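Local coordinates for PvdO (Pseudomonas aeruginosa, PDB 5HHA), which probably works in the periplasm in chromophore maturation, binds a calcium ion and belongs to the formylglycine-generating-enzyme-like family, at residues Glu156-Tyr159 with Gly160-Gly164; Thr197-Val200 with Gly201-Pro204. All blocks are in the same frame, centred on the assembly; numbering follows the deposited sequence.

Contact 1. Residues Glu156-Tyr159 with Gly160-Gly164; sequences EREY and GARAG
Glu158 and Arg162, one helical turn apart on helix 154-162, lie side by side and point the same way, joined by a salt bridge at their ends. Two of the arginine's nitrogens converge on a single carboxylate oxygen: NE of Arg162 reaches Glu158 OE2 at 2.8 Å, nearly straight at 163°, and NH2 meets the same OE2 at 3.2 Å on a more bent path, while NH1 turns to Gly167 O. OE2 sits in the guanidinium plane, at its edge; the carboxylate is turned 61° from that plane, and both nitrogens reach OE2 from the same face of the carboxylate. Glu158 gets there with CG anti to its backbone N (chi1 -172°) and an extended chain, which carries the acid alongside the aliphatic part of Arg162; CG of Arg162 rests 3.3 Å from Glu158 O. Gly53 N also donates to OE2, while Arg250 holds OE1, so this buried acid is flanked by two arginines and probably stays ionised.

Underneath, the backbone is tightly wound. Gly160 N bonds to Glu156 O at 2.9 Å, and the same i to i+4 pattern follows for the next two residues. Arg157 is much more loosely engaged here: its NH1 merely passes Ala161 CB at 4.0 Å, and its guanidinium turns to Met213 O and Glu219. Tyr159 likewise sends its hydroxyl off to Pro46 O.

The looser side is the C-terminal end, where Ala163 is partly exposed and Gly164 exposed. Ala163 N still bonds to Tyr159 O at 3.1 Å, and a water bridges that carbonyl to Gly164 N. This is the water-bridged C-terminus of an alpha-helix, which ends where Ala163 takes positive phi, its last turn spanned by an i to i+4 Glu-Arg salt bridge.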
# COMPACT_ATOMS: atom_id res chain seq x y z
N GLU A 156 6.18 4.98 6.48
CA GLU A 156 6.89 4.60 5.25
C GLU A 156 5.96 4.67 4.05
O GLU A 156 6.34 5.10 2.97
CB GLU A 156 7.47 3.19 5.35
CG GLU A 156 8.67 3.09 6.26
CD GLU A 156 9.08 1.66 6.58
OE1 GLU A 156 8.31 0.72 6.33
OE2 GLU A 156 10.20 1.51 7.12
N ARG A 157 4.72 4.23 4.25
CA ARG A 157 3.76 4.21 3.16
C ARG A 157 3.43 5.64 2.71
O ARG A 157 3.44 5.95 1.50
CB ARG A 157 2.53 3.40 3.54
CG ARG A 157 1.77 2.76 2.37
CD ARG A 157 1.00 3.75 1.51
NE ARG A 157 0.26 3.04 0.47
CZ ARG A 157 -0.51 3.63 -0.44
NH1 ARG A 157 -0.77 4.92 -0.35
NH2 ARG A 157 -1.04 2.91 -1.41
N GLU A 158 3.15 6.53 3.65
CA GLU A 158 2.85 7.91 3.24
C GLU A 158 4.08 8.57 2.60
O GLU A 158 3.97 9.29 1.64
CB GLU A 158 2.32 8.76 4.39
CG GLU A 158 1.82 10.15 3.90
CD GLU A 158 1.05 10.96 4.92
OE1 GLU A 158 0.17 10.41 5.60
OE2 GLU A 158 1.35 12.19 4.99
N TYR A 159 5.26 8.29 3.15
CA TYR A 159 6.51 8.83 2.60
C TYR A 159 6.66 8.42 1.14
O TYR A 159 6.98 9.21 0.27
CB TYR A 159 7.67 8.29 3.40
CG TYR A 159 9.07 8.73 3.03
CD1 TYR A 159 9.43 10.07 3.10
CD2 TYR A 159 10.06 7.80 2.72
CE1 TYR A 159 10.74 10.47 2.85
CE2 TYR A 159 11.36 8.20 2.44
CZ TYR A 159 11.68 9.53 2.54
OH TYR A 159 12.98 10.00 2.32
N GLY A 160 6.43 7.15 0.89
CA GLY A 160 6.57 6.57 -0.44
C GLY A 160 5.51 7.03 -1.41
O GLY A 160 5.76 7.15 -2.61
N ALA A 161 4.30 7.30 -0.91
CA ALA A 161 3.23 7.84 -1.73
C ALA A 161 3.54 9.27 -2.14
O ALA A 161 3.31 9.64 -3.29
CB ALA A 161 1.90 7.79 -0.98
N ARG A 162 4.02 10.08 -1.20
CA ARG A 162 4.22 11.49 -1.48
C ARG A 162 5.41 11.77 -2.38
O ARG A 162 5.37 12.68 -3.22
CB ARG A 162 4.42 12.27 -0.20
CG ARG A 162 3.17 12.38 0.66
CD ARG A 162 3.42 13.26 1.90
NE ARG A 162 2.19 13.48 2.65
CZ ARG A 162 1.22 14.28 2.24
NH1 ARG A 162 1.36 15.01 1.16
NH2 ARG A 162 0.09 14.35 2.92
N ALA A 163 6.50 11.02 -2.18
CA ALA A 163 7.73 11.23 -2.98
C ALA A 163 8.14 12.71 -3.00
O ALA A 163 8.52 13.25 -4.05
CB ALA A 163 7.56 10.69 -4.38
N GLY A 164 8.06 13.36 -1.84
CA GLY A 164 8.48 14.75 -1.71
C GLY A 164 7.36 15.77 -1.82
O GLY A 164 7.58 16.95 -1.52
O HOH W 1 7.89 11.97 0.66

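Contact 2. Residues Thr197-Val200 with Gly201-Pro204; sequences TSPV and GSFP
Ser202 folds back over Pro199 at the close of a type II beta turn, Pro199-Val200-Gly201-Ser202, in the long loop between helix 154-162 and strand 218-221. Gly201 occupies the third position with positive phi, as this turn type favours.

Followed outward, the Ser202 side chain stays over the first residue of the turn. CB of Ser202 lies 3.5 Å from Pro199 O. Its OG stands anti to the carbonyl carbon and beside the backbone N (chi1 -66°), a rotation that swings it back across the turn, and there it donates to Pro199 O at 2.7 Å. The donor approaches the carbonyl at a C=O...O angle of 131°, tilted 26° from its plane. The same OG lies against the proline ring, 3.6 Å from Pro199 CD, and comes within 4.0 Å of Ser198 CB.

A water beside the turn joins two of its backbone groups to the preceding Ser198: it donates to Pro199 O, accepts from Ser202 N, and is hydrogen-bonded to Ser198 OG. Pro199 O is therefore gripped by two donors, the serine hydroxyl and the water. Outside the turn, Asp212 accepts from Gly201 N and Asn216 from Ser198 N, tying the loop to the chain just before strand 218-221.

Ser198 faces the calcium site: its OG makes a weak hydrogen bond with ND2 of Asn186, one of the residues that bind the ion, so it belongs to the second shell. Phe203, its side chain about 7 Å from the calcium, also approaches that hydroxyl, ring edge first, with Ser198 OG near the ring plane and 3.8 Å from Phe203 CE1.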
# COMPACT_ATOMS: atom_id res chain seq x y z
N THR A 197 -9.50 -4.02 -10.36
CA THR A 197 -8.09 -3.64 -10.31
C THR A 197 -7.47 -3.65 -11.71
O THR A 197 -8.01 -4.28 -12.65
CB THR A 197 -7.29 -4.52 -9.36
OG1 THR A 197 -7.47 -5.88 -9.78
CG2 THR A 197 -7.75 -4.36 -7.93
N SER A 198 -6.34 -2.98 -11.84
CA SER A 198 -5.55 -2.90 -13.05
C SER A 198 -4.23 -3.60 -12.81
O SER A 198 -3.75 -3.72 -11.68
CB SER A 198 -5.30 -1.42 -13.38
OG SER A 198 -4.93 -0.67 -12.20
N PRO A 199 -3.58 -4.06 -13.88
CA PRO A 199 -2.23 -4.60 -13.70
C PRO A 199 -1.38 -3.56 -13.01
O PRO A 199 -1.50 -2.37 -13.28
CB PRO A 199 -1.74 -4.87 -15.13
CG PRO A 199 -2.99 -4.96 -15.94
CD PRO A 199 -4.02 -4.08 -15.28
N VAL A 200 -0.48 -3.99 -12.15
CA VAL A 200 0.36 -3.03 -11.45
C VAL A 200 1.17 -2.22 -12.46
O VAL A 200 1.63 -2.76 -13.49
CB VAL A 200 1.26 -3.72 -10.40
CG1 VAL A 200 0.39 -4.45 -9.37
CG2 VAL A 200 2.28 -4.67 -11.06
N GLY A 201 1.31 -0.92 -12.21
CA GLY A 201 2.10 -0.07 -13.09
C GLY A 201 1.39 0.38 -14.35
O GLY A 201 2.05 0.67 -15.35
N SER A 202 0.06 0.45 -14.35
CA SER A 202 -0.70 0.87 -15.53
C SER A 202 -0.78 2.40 -15.65
O SER A 202 -1.36 2.90 -16.63
CB SER A 202 -2.10 0.28 -15.51
OG SER A 202 -2.05 -1.13 -15.65
N PHE A 203 -0.19 3.11 -14.69
CA PHE A 203 -0.19 4.58 -14.68
C PHE A 203 1.23 5.02 -14.35
O PHE A 203 2.05 4.20 -13.92
CB PHE A 203 -1.19 5.11 -13.63
CG PHE A 203 -2.57 4.56 -13.79
CD1 PHE A 203 -2.95 3.39 -13.17
CD2 PHE A 203 -3.49 5.16 -14.63
CE1 PHE A 203 -4.22 2.84 -13.39
CE2 PHE A 203 -4.73 4.64 -14.83
CZ PHE A 203 -5.10 3.47 -14.22
N PRO A 204 1.56 6.30 -14.51
CA PRO A 204 2.94 6.72 -14.30
C PRO A 204 3.37 6.61 -12.86
O PRO A 204 2.52 6.66 -11.94
CB PRO A 204 2.94 8.19 -14.72
CG PRO A 204 1.82 8.28 -15.73
CD PRO A 204 0.77 7.35 -15.19
O HOH W 2 -2.26 0.00 -12.17

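Running from the N terminus, the chain forms contact 1 first, as the last turns of helix 154-162, and then passes through the calcium-binding segment around Asn186 to Tyr194 before making contact 2 in the loop that leads to strand 218-221. The two follow in series, neither nesting nor crossing; contact 1 stays within the helix and its end, and contact 2 closes only a tight turn. The centres of contact 1 and contact 2 lie about 18 Å apart, and the two do not touch. Partners link both to the 206-219 region: contact 1 meets Asn206, Met213, His214 and Glu219, and contact 2 meets Asp212 and Asn216. Contact 1 also packs on strand 42-52 of the mixed sheet, whereas contact 2 borders the calcium site.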